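Side-chain contacts in Exo-beta-1,3-galactanase (Bifidobacterium bifidum, PDB 5FLW), which probably hydrolyses beta-1,3-linked galactan from the chain end, acting as an exo-beta-1,3-galactanase of glycoside hydrolase family 43: residues A[100-103]-A[104-108]; A[71-74]-A[75-78]; A[164-168]-A[169-173]. All blocks are in the same frame, centred on the assembly; numbering follows the deposited sequence.

Contact 1. Residues A[100-103]-A[104-108]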
ATOM      1  N   HIS A 100      -9.864  -0.892   1.365  1.00  9.63           N
ATOM      2  CA  HIS A 100     -10.641  -1.650   0.392  1.00 10.59           C
ATOM      3  C   HIS A 100     -11.731  -2.393   1.174  1.00  9.39           C
ATOM      4  O   HIS A 100     -11.431  -3.353   1.900  1.00  9.84           O
ATOM      5  CB  HIS A 100      -9.727  -2.582  -0.414  1.00 10.04           C
ATOM      6  CG  HIS A 100     -10.457  -3.618  -1.245  1.00 11.99           C
ATOM      7  ND1 HIS A 100      -9.814  -4.736  -1.754  1.00 10.98           N
ATOM      8  CD2 HIS A 100     -11.750  -3.707  -1.664  1.00 12.13           C
ATOM      9  CE1 HIS A 100     -10.683  -5.469  -2.432  1.00 10.95           C
ATOM     10  NE2 HIS A 100     -11.863  -4.871  -2.395  1.00 11.08           N
ATOM     11  N   ALA A 101     -12.984  -1.913   1.071  1.00 10.07           N
ATOM     12  CA  ALA A 101     -14.110  -2.579   1.709  1.00 10.01           C
ATOM     13  C   ALA A 101     -14.665  -3.613   0.730  1.00 10.10           C
ATOM     14  O   ALA A 101     -14.977  -3.283  -0.424  1.00 10.07           O
ATOM     15  CB  ALA A 101     -15.196  -1.568   2.108  1.00 11.09           C
ATOM     16  N   GLU A 102     -14.789  -4.856   1.195  1.00 10.79           N
ATOM     17  CA  GLU A 102     -15.075  -5.970   0.306  1.00 10.48           C
ATOM     18  C   GLU A 102     -16.026  -6.930   1.018  1.00 12.41           C
ATOM     19  O   GLU A 102     -16.203  -6.847   2.234  1.00 11.40           O
ATOM     20  CB  GLU A 102     -13.771  -6.686  -0.116  1.00 12.05           C
ATOM     21  CG  GLU A 102     -13.924  -7.611  -1.319  1.00 10.00           C
ATOM     22  CD  GLU A 102     -14.664  -6.933  -2.454  1.00 11.47           C
ATOM     23  OE1 GLU A 102     -14.030  -6.185  -3.262  1.00 11.84           O
ATOM     24  OE2 GLU A 102     -15.884  -7.138  -2.519  1.00 12.91           O
ATOM     25  N   THR A 103     -16.648  -7.828   0.247  1.00 12.06           N
ATOM     26  CA  THR A 103     -17.483  -8.897   0.790  1.00 14.44           C
ATOM     27  C   THR A 103     -16.863 -10.245   0.418  1.00 13.69           C
ATOM     28  O   THR A 103     -16.047 -10.314  -0.511  1.00 14.11           O
ATOM     29  CB  THR A 103     -18.927  -8.808   0.240  1.00 15.63           C
ATOM     30  OG1 THR A 103     -18.914  -8.794  -1.193  1.00 15.34           O
ATOM     31  CG2 THR A 103     -19.653  -7.542   0.733  1.00 13.71           C
ATOM     32  N   PRO A 104     -17.210 -11.337   1.126  1.00 14.60           N
ATOM     33  CA  PRO A 104     -16.607 -12.647   0.792  1.00 17.40           C
ATOM     34  C   PRO A 104     -16.868 -13.103  -0.639  1.00 17.07           C
ATOM     35  O   PRO A 104     -16.044 -13.839  -1.205  1.00 20.31           O
ATOM     36  CB  PRO A 104     -17.230 -13.596   1.825  1.00 18.22           C
ATOM     37  CG  PRO A 104     -17.528 -12.693   2.996  1.00 20.66           C
ATOM     38  CD  PRO A 104     -18.009 -11.418   2.368  1.00 16.76           C
ATOM     39  N   ASP A 105     -17.990 -12.688  -1.241  1.00 14.73           N
ATOM     40  CA  ASP A 105     -18.264 -13.007  -2.642  1.00 17.00           C
ATOM     41  C   ASP A 105     -17.472 -12.126  -3.602  1.00 21.12           C
ATOM     42  O   ASP A 105     -17.486 -12.384  -4.819  1.00 19.32           O
ATOM     43  CB  ASP A 105     -19.755 -12.821  -2.931  1.00 16.16           C
ATOM     44  CG  ASP A 105     -20.173 -11.343  -2.864  1.00 19.66           C
ATOM     45  OD1 ASP A 105     -20.077 -10.606  -3.878  1.00 21.85           O
ATOM     46  OD2 ASP A 105     -20.552 -10.890  -1.769  1.00 35.05           O
ATOM     47  N   TYR A 106     -16.790 -11.097  -3.087  1.00 14.64           N
ATOM     48  CA  TYR A 106     -15.883 -10.267  -3.869  1.00 14.47           C
ATOM     49  C   TYR A 106     -16.542  -9.369  -4.908  1.00 17.63           C
ATOM     50  O   TYR A 106     -15.846  -8.825  -5.776  1.00 23.13           O
ATOM     51  CB  TYR A 106     -14.756 -11.092  -4.481  1.00 19.27           C
ATOM     52  CG  TYR A 106     -13.536 -10.977  -3.642  1.00 22.71           C
ATOM     53  CD1 TYR A 106     -13.355 -11.751  -2.499  1.00 23.89           C
ATOM     54  CD2 TYR A 106     -12.565 -10.025  -3.983  1.00 24.20           C
ATOM     55  CE1 TYR A 106     -12.214 -11.591  -1.740  1.00 31.83           C
ATOM     56  CE2 TYR A 106     -11.453  -9.840  -3.239  1.00 24.03           C
ATOM     57  CZ  TYR A 106     -11.267 -10.615  -2.121  1.00 47.81           C
ATOM     58  OH  TYR A 106     -10.109 -10.418  -1.397  1.00 72.37           O
ATOM     59  N   GLY A 107     -17.839  -9.127  -4.786  1.00 17.28           N
ATOM     60  CA  GLY A 107     -18.582  -8.268  -5.677  1.00 15.48           C
ATOM     61  C   GLY A 107     -18.754  -6.839  -5.229  1.00 15.20           C
ATOM     62  O   GLY A 107     -19.314  -6.044  -5.992  1.00 17.76           O
ATOM     63  N   TYR A 108     -18.302  -6.468  -4.027  1.00 11.22           N
ATOM     64  CA  TYR A 108     -18.611  -5.129  -3.518  1.00 10.86           C
ATOM     65  C   TYR A 108     -17.649  -4.056  -4.020  1.00 13.06           C
ATOM     66  O   TYR A 108     -18.081  -3.005  -4.527  1.00 12.39           O
ATOM     67  CB  TYR A 108     -18.660  -5.138  -2.003  1.00 10.92           C
ATOM     68  CG  TYR A 108     -19.189  -3.860  -1.357  1.00 11.85           C
ATOM     69  CD1 TYR A 108     -20.475  -3.375  -1.655  1.00 13.16           C
ATOM     70  CD2 TYR A 108     -18.430  -3.170  -0.386  1.00 10.40           C
ATOM     71  CE1 TYR A 108     -20.987  -2.225  -1.012  1.00 12.59           C
ATOM     72  CE2 TYR A 108     -18.931  -2.019   0.260  1.00 10.23           C
ATOM     73  CZ  TYR A 108     -20.212  -1.558  -0.067  1.00 12.18           C
ATOM     74  OH  TYR A 108     -20.755  -0.436   0.542  1.00 13.37           O
TER
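Glu102 lays its CG over the face of the Tyr106 ring, 3.9 Å from the ring centroid, in a CH-pi contact near the ring normal. The two side chains cross at about a right angle, yet the carboxylate and ring planes are only 19° apart. With CG anti to the backbone N (chi1 -164°) and a bend in the next torsion, the carboxylate turns back to the loop. There its OE2 takes Tyr108 N at 2.9 Å on the syn lone pair. The same oxygen accepts Thr103 N on its anti side, and also Ala109 N, so three backbone donors grip it. His100 NE2 meets Glu102 OE1 at 2.7 Å, nearly in the imidazole plane, which fixes the other oxygen. Across the turn, Thr103 OG1 donates to Asp105 OD2 at 2.7 Å from above the carboxylate plane. Tyr108 turns a ring edge to the strand, its CD2 3.5 Å from Ala101 O, while its hydroxyl bonds Thr128 and its ring stacks on His110. A type I turn from Thr103 to Tyr106, overlapped by an Asx turn (Gly107 N to Asp105 OD1), links antiparallel strands 95-102 and 110-116 within one blade of the five-bladed beta-propeller of family 43.

Contact 2. Residues A[71-74]-A[75-78]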
ATOM      1  N   ASP A  71     -22.499  -5.283  13.114  1.00 14.08           N
ATOM      2  CA  ASP A  71     -23.187  -6.063  12.101  1.00 12.47           C
ATOM      3  C   ASP A  71     -24.109  -5.161  11.284  1.00 15.22           C
ATOM      4  O   ASP A  71     -24.802  -4.295  11.828  1.00 14.30           O
ATOM      5  CB  ASP A  71     -24.018  -7.159  12.773  1.00 12.66           C
ATOM      6  CG  ASP A  71     -23.154  -8.279  13.369  1.00 31.22           C
ATOM      7  OD1 ASP A  71     -21.925  -8.327  13.125  1.00 20.13           O
ATOM      8  OD2 ASP A  71     -23.708  -9.157  14.062  1.00 26.57           O
ATOM      9  N   GLY A  72     -24.120  -5.379   9.966  1.00 14.68           N
ATOM     10  CA  GLY A  72     -24.887  -4.563   9.045  1.00 12.32           C
ATOM     11  C   GLY A  72     -24.104  -3.430   8.400  1.00 15.55           C
ATOM     12  O   GLY A  72     -24.617  -2.809   7.446  1.00 16.35           O
ATOM     13  N   SER A  73     -22.891  -3.137   8.885  1.00 12.47           N
ATOM     14  CA  SER A  73     -22.014  -2.150   8.263  1.00  9.69           C
ATOM     15  C   SER A  73     -21.021  -2.835   7.327  1.00 13.07           C
ATOM     16  O   SER A  73     -20.816  -4.058   7.364  1.00 12.16           O
ATOM     17  CB  SER A  73     -21.235  -1.337   9.311  1.00 14.14           C
ATOM     18  OG  SER A  73     -20.188  -2.084   9.913  1.00 13.33           O
ATOM     19  N   ALA A  74     -20.366  -2.006   6.498  1.00 10.06           N
ATOM     20  CA  ALA A  74     -19.431  -2.529   5.504  1.00 12.19           C
ATOM     21  C   ALA A  74     -18.113  -3.016   6.110  1.00 10.21           C
ATOM     22  O   ALA A  74     -17.300  -3.613   5.391  1.00 12.39           O
ATOM     23  CB  ALA A  74     -19.171  -1.486   4.419  1.00  9.82           C
ATOM     24  N   LEU A  75     -17.881  -2.786   7.403  1.00 10.24           N
ATOM     25  CA  LEU A  75     -16.694  -3.288   8.093  1.00 10.00           C
ATOM     26  C   LEU A  75     -17.066  -4.160   9.291  1.00 10.44           C
ATOM     27  O   LEU A  75     -16.327  -4.210  10.287  1.00 11.02           O
ATOM     28  CB  LEU A  75     -15.757  -2.148   8.497  1.00 10.85           C
ATOM     29  CG  LEU A  75     -15.012  -1.438   7.342  1.00 11.52           C
ATOM     30  CD1 LEU A  75     -14.226  -0.219   7.828  1.00 10.04           C
ATOM     31  CD2 LEU A  75     -14.114  -2.412   6.563  1.00 12.66           C
ATOM     32  N   ALA A  76     -18.212  -4.849   9.207  1.00 11.75           N
ATOM     33  CA  ALA A  76     -18.605  -5.840  10.203  1.00 12.96           C
ATOM     34  C   ALA A  76     -17.673  -7.063  10.134  1.00 12.87           C
ATOM     35  O   ALA A  76     -16.871  -7.226   9.199  1.00 11.70           O
ATOM     36  CB  ALA A  76     -20.072  -6.253  10.006  1.00 11.82           C
ATOM     37  N   ALA A  77     -17.798  -7.939  11.145  1.00 12.23           N
ATOM     38  CA  ALA A  77     -16.913  -9.092  11.299  1.00 11.45           C
ATOM     39  C   ALA A  77     -17.031 -10.078  10.141  1.00 11.88           C
ATOM     40  O   ALA A  77     -16.133 -10.896   9.950  1.00 13.55           O
ATOM     41  CB  ALA A  77     -17.256  -9.830  12.600  1.00 11.88           C
ATOM     42  N   ASP A  78     -18.123 -10.030   9.379  1.00 11.75           N
ATOM     43  CA  ASP A  78     -18.326 -10.932   8.263  1.00 12.92           C
ATOM     44  C   ASP A  78     -17.840 -10.350   6.946  1.00 13.33           C
ATOM     45  O   ASP A  78     -17.906 -11.052   5.926  1.00 15.58           O
ATOM     46  CB  ASP A  78     -19.802 -11.305   8.156  1.00 13.54           C
ATOM     47  CG  ASP A  78     -20.684 -10.087   7.921  1.00 16.36           C
ATOM     48  OD1 ASP A  78     -20.703  -9.189   8.786  1.00 24.17           O
ATOM     49  OD2 ASP A  78     -21.336 -10.014   6.863  1.00 23.29           O
TER
HETATM   50  O   HOH W   1     -19.382  -7.070  13.379  1.00 14.28           O
HETATM   51  O   HOH W   2     -20.769 -10.198  11.368  1.00 21.35           O
HETATM   52  O   HOH W   3     -22.909  -7.725   9.003  1.00 19.24           O
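Asp71 meets Ala76 through its backbone, the Ala76 CB methyl resting 3.8 Å from Asp71 CA. The carboxylate of Asp71 extends beyond this contact into a small water network. Its OD1 accepts from one water, which itself accepts from Ala77 N, and from a second that also donates to Asp78 OD1. The two carboxylates stand with Asp71 OD1 and Asp78 OD1 4.6 Å apart, and the second water bridges them. Gly72 follows with a positive phi of 95°, where a side chain would press on the carbonyl oxygen of Asp71; its N donates to a third water, which passes the link on to Asp78 OD1. At Ser73 the chain enters a type I turn, closed by the hydrogen bond from Ala76 N to Ser73 O (3.3 Å). Ser73 OG, placed between its own N and carbonyl carbon (chi1 74°), has its main partner in Glu70 O and receives only a weak bond from Leu75 N at 3.5 Å. Ala74 turns its methyl to Phe125 and Thr128 of strand 124-129. Next to it Leu75 reaches Phe45, Gln69 and Phe125, with its CD2 3.6 Å from Ala74 O. An alanine in place of Leu75 would probably open a gap against Phe45 and Phe125 and weaken the loop's hold on strand 124-129. The chemistry is therefore divided: apolar groups hold one side of the loop to the protein, while water joins the two aspartates, probably easing the repulsion between their charges.

Contact 3. Residues A[164-168]-A[169-173]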
ATOM      1  N   ARG A 164      -7.770  11.830  -7.914  1.00 13.25           N
ATOM      2  CA  ARG A 164      -7.434  12.984  -7.089  1.00 13.85           C
ATOM      3  C   ARG A 164      -8.521  13.198  -6.035  1.00 16.11           C
ATOM      4  O   ARG A 164      -9.713  13.141  -6.345  1.00 15.25           O
ATOM      5  CB  ARG A 164      -7.229  14.251  -7.918  1.00 16.46           C
ATOM      6  CG  ARG A 164      -6.750  15.466  -7.105  1.00 18.14           C
ATOM      7  CD  ARG A 164      -6.263  16.594  -7.991  1.00 20.87           C
ATOM      8  NE  ARG A 164      -7.269  16.985  -8.987  1.00 31.15           N
ATOM      9  CZ  ARG A 164      -8.142  17.986  -8.847  1.00 40.52           C
ATOM     10  NH1 ARG A 164      -8.135  18.727  -7.741  1.00 41.97           N
ATOM     11  NH2 ARG A 164      -9.014  18.268  -9.824  1.00 23.94           N
ATOM     12  N   LEU A 165      -8.093  13.448  -4.796  1.00 12.96           N
ATOM     13  CA  LEU A 165      -9.013  13.676  -3.697  1.00 14.12           C
ATOM     14  C   LEU A 165      -9.438  15.142  -3.653  1.00 17.01           C
ATOM     15  O   LEU A 165      -8.686  16.050  -4.053  1.00 14.93           O
ATOM     16  CB  LEU A 165      -8.316  13.345  -2.374  1.00 15.15           C
ATOM     17  CG  LEU A 165      -7.929  11.875  -2.185  1.00 14.60           C
ATOM     18  CD1 LEU A 165      -6.851  11.705  -1.098  1.00 16.32           C
ATOM     19  CD2 LEU A 165      -9.165  11.064  -1.826  1.00 15.09           C
ATOM     20  N   ALA A 166     -10.637  15.365  -3.103  1.00 15.39           N
ATOM     21  CA  ALA A 166     -11.071  16.699  -2.721  1.00 12.66           C
ATOM     22  C   ALA A 166     -10.096  17.273  -1.692  1.00 14.69           C
ATOM     23  O   ALA A 166      -9.312  16.544  -1.062  1.00 13.98           O
ATOM     24  CB  ALA A 166     -12.462  16.615  -2.093  1.00 13.74           C
ATOM     25  N   ASP A 167     -10.141  18.601  -1.522  1.00 15.67           N
ATOM     26  CA  ASP A 167      -9.222  19.265  -0.593  1.00 14.55           C
ATOM     27  C   ASP A 167      -9.375  18.780   0.838  1.00 17.64           C
ATOM     28  O   ASP A 167      -8.421  18.871   1.615  1.00 20.79           O
ATOM     29  CB  ASP A 167      -9.423  20.780  -0.591  1.00 17.79           C
ATOM     30  CG  ASP A 167      -8.932  21.448  -1.856  1.00 21.88           C
ATOM     31  OD1 ASP A 167      -8.161  20.818  -2.623  1.00 23.93           O
ATOM     32  OD2 ASP A 167      -9.356  22.604  -2.092  1.00 25.04           O
ATOM     33  N   ASP A 168     -10.568  18.346   1.240  1.00 15.27           N
ATOM     34  CA  ASP A 168     -10.723  17.794   2.582  1.00 14.78           C
ATOM     35  C   ASP A 168     -10.362  16.307   2.654  1.00 14.76           C
ATOM     36  O   ASP A 168     -10.534  15.691   3.714  1.00 13.77           O
ATOM     37  CB  ASP A 168     -12.132  18.055   3.119  1.00 15.30           C
ATOM     38  CG  ASP A 168     -13.213  17.346   2.311  1.00 17.55           C
ATOM     39  OD1 ASP A 168     -12.892  16.540   1.421  1.00 14.48           O
ATOM     40  OD2 ASP A 168     -14.413  17.597   2.587  1.00 19.17           O
ATOM     41  N   TYR A 169      -9.902  15.721   1.544  1.00 13.44           N
ATOM     42  CA  TYR A 169      -9.419  14.347   1.453  1.00 12.72           C
ATOM     43  C   TYR A 169     -10.504  13.288   1.690  1.00 12.12           C
ATOM     44  O   TYR A 169     -10.165  12.101   1.815  1.00 13.86           O
ATOM     45  CB  TYR A 169      -8.208  14.106   2.368  1.00 11.74           C
ATOM     46  CG  TYR A 169      -6.861  14.569   1.833  1.00 12.05           C
ATOM     47  CD1 TYR A 169      -6.755  15.533   0.824  1.00 14.84           C
ATOM     48  CD2 TYR A 169      -5.675  14.017   2.331  1.00 14.08           C
ATOM     49  CE1 TYR A 169      -5.498  15.943   0.339  1.00 15.00           C
ATOM     50  CE2 TYR A 169      -4.427  14.419   1.858  1.00 12.80           C
ATOM     51  CZ  TYR A 169      -4.334  15.371   0.874  1.00 14.37           C
ATOM     52  OH  TYR A 169      -3.072  15.747   0.412  1.00 16.06           O
ATOM     53  N   LEU A 170     -11.802  13.655   1.705  1.00 11.76           N
ATOM     54  CA  LEU A 170     -12.865  12.714   2.084  1.00 12.92           C
ATOM     55  C   LEU A 170     -13.542  12.031   0.894  1.00 14.23           C
ATOM     56  O   LEU A 170     -14.268  11.042   1.090  1.00 11.74           O
ATOM     57  CB  LEU A 170     -13.950  13.412   2.910  1.00 13.98           C
ATOM     58  CG  LEU A 170     -13.485  14.062   4.214  1.00 13.96           C
ATOM     59  CD1 LEU A 170     -14.668  14.731   4.878  1.00 15.22           C
ATOM     60  CD2 LEU A 170     -12.850  13.046   5.118  1.00 12.70           C
ATOM     61  N   THR A 171     -13.331  12.542  -0.326  1.00 12.40           N
ATOM     62  CA  THR A 171     -13.907  11.934  -1.521  1.00 10.50           C
ATOM     63  C   THR A 171     -13.017  12.238  -2.731  1.00 12.10           C
ATOM     64  O   THR A 171     -11.974  12.883  -2.609  1.00 13.10           O
ATOM     65  CB  THR A 171     -15.374  12.342  -1.704  1.00 11.51           C
ATOM     66  OG1 THR A 171     -15.954  11.481  -2.689  1.00 12.23           O
ATOM     67  CG2 THR A 171     -15.494  13.806  -2.132  1.00 10.49           C
ATOM     68  N   ILE A 172     -13.430  11.723  -3.902  1.00 13.54           N
ATOM     69  CA  ILE A 172     -12.676  11.778  -5.154  1.00 13.74           C
ATOM     70  C   ILE A 172     -13.330  12.789  -6.088  1.00 13.17           C
ATOM     71  O   ILE A 172     -14.559  12.807  -6.229  1.00 14.65           O
ATOM     72  CB  ILE A 172     -12.706  10.389  -5.809  1.00 16.47           C
ATOM     73  CG1 ILE A 172     -12.046   9.360  -4.903  1.00 15.54           C
ATOM     74  CG2 ILE A 172     -12.064  10.415  -7.204  1.00 14.83           C
ATOM     75  CD1 ILE A 172     -12.352   7.924  -5.414  1.00 14.76           C
ATOM     76  N   VAL A 173     -12.505  13.605  -6.747  1.00 14.79           N
ATOM     77  CA  VAL A 173     -12.990  14.663  -7.627  1.00 12.18           C
ATOM     78  C   VAL A 173     -12.469  14.545  -9.057  1.00 18.94           C
ATOM     79  O   VAL A 173     -12.948  15.283  -9.934  1.00 15.66           O
ATOM     80  CB  VAL A 173     -12.723  16.087  -7.059  1.00 16.36           C
ATOM     81  CG1 VAL A 173     -13.364  16.279  -5.662  1.00 17.58           C
ATOM     82  CG2 VAL A 173     -11.239  16.417  -7.034  1.00 17.32           C
TER
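Arg164 and Val173, Leu165 and Ile172, then Ala166 and Thr171 face one another antiparallel as the two strand ends close, with Val173 N hydrogen-bonded to Arg164 O (2.9 Å) and Ala166 N to Thr171 O. Leu165 and Ile172 form a non-hydrogen-bonded pair whose side chains diverge. On the face that carries Arg164, Ala166 and Val173, the two valine branches divide their work. CG2 of Val173 lies over the guanidinium of Arg164, 3.9 Å from its CZ and offset toward the rim, while CG1 touches Ala166 CB at 3.7 Å. The arginine's NE forms a salt bridge with Glu174, which probably helps to fix the plane that the methyl covers. This is the beta hairpin of strands 159-165 and 172-179, in the third of the five four-stranded antiparallel sheets that form the propeller blades. Its reversal is a type I turn, Ala166 to Tyr169, in which Tyr169 N bonds Ala166 O at 2.8 Å; Tyr169 itself has a positive phi of 66°. The Tyr169 ring crosses the Leu165 side chain at about a right angle, and Leu165 CD1 sits over the ring face, 4.3 Å from its centroid. In the plane of that ring, Ala166 O stands at the edge, 3.3 Å from Tyr169 CD1. The hydroxyl bonds Gly147 O and Gln143 NE2, and Leu87 of the preceding blade touches both Leu165 and Tyr169. Within the turn, Asp168 folds back with CG between its N and carbonyl carbon (chi1 64°), which brings OD1 to Leu170 N at 3.1 Å from above the carboxylate plane, an Asx turn. The Leu170 side chain crosses that of Asp168 at about a right angle, its CD1 3.7 Å from Asp168 OD2.

Contacts 1 and 3 each reverse the chain between neighbouring antiparallel strands of their own blades, the second and the third, whereas contact 2 lies in the loop between strand 60-66 and strand 80-88, a passage from one blade to the next. Each has a type I turn and mixes buried with exposed residues. Contact 1 buries a carboxylate and meets its oxygens with direct bonds; contact 2 keeps its acidic groups outside and joins them by water; contact 3 relies on strand pairing, methyl-to-ring packing and a covered guanidinium. Contacts 1 and 2 touch, through Pro104 with Asp78 and Tyr108 with Ala74. Contact 3 stands apart, its nearest atoms about 11 Å from those of contact 1.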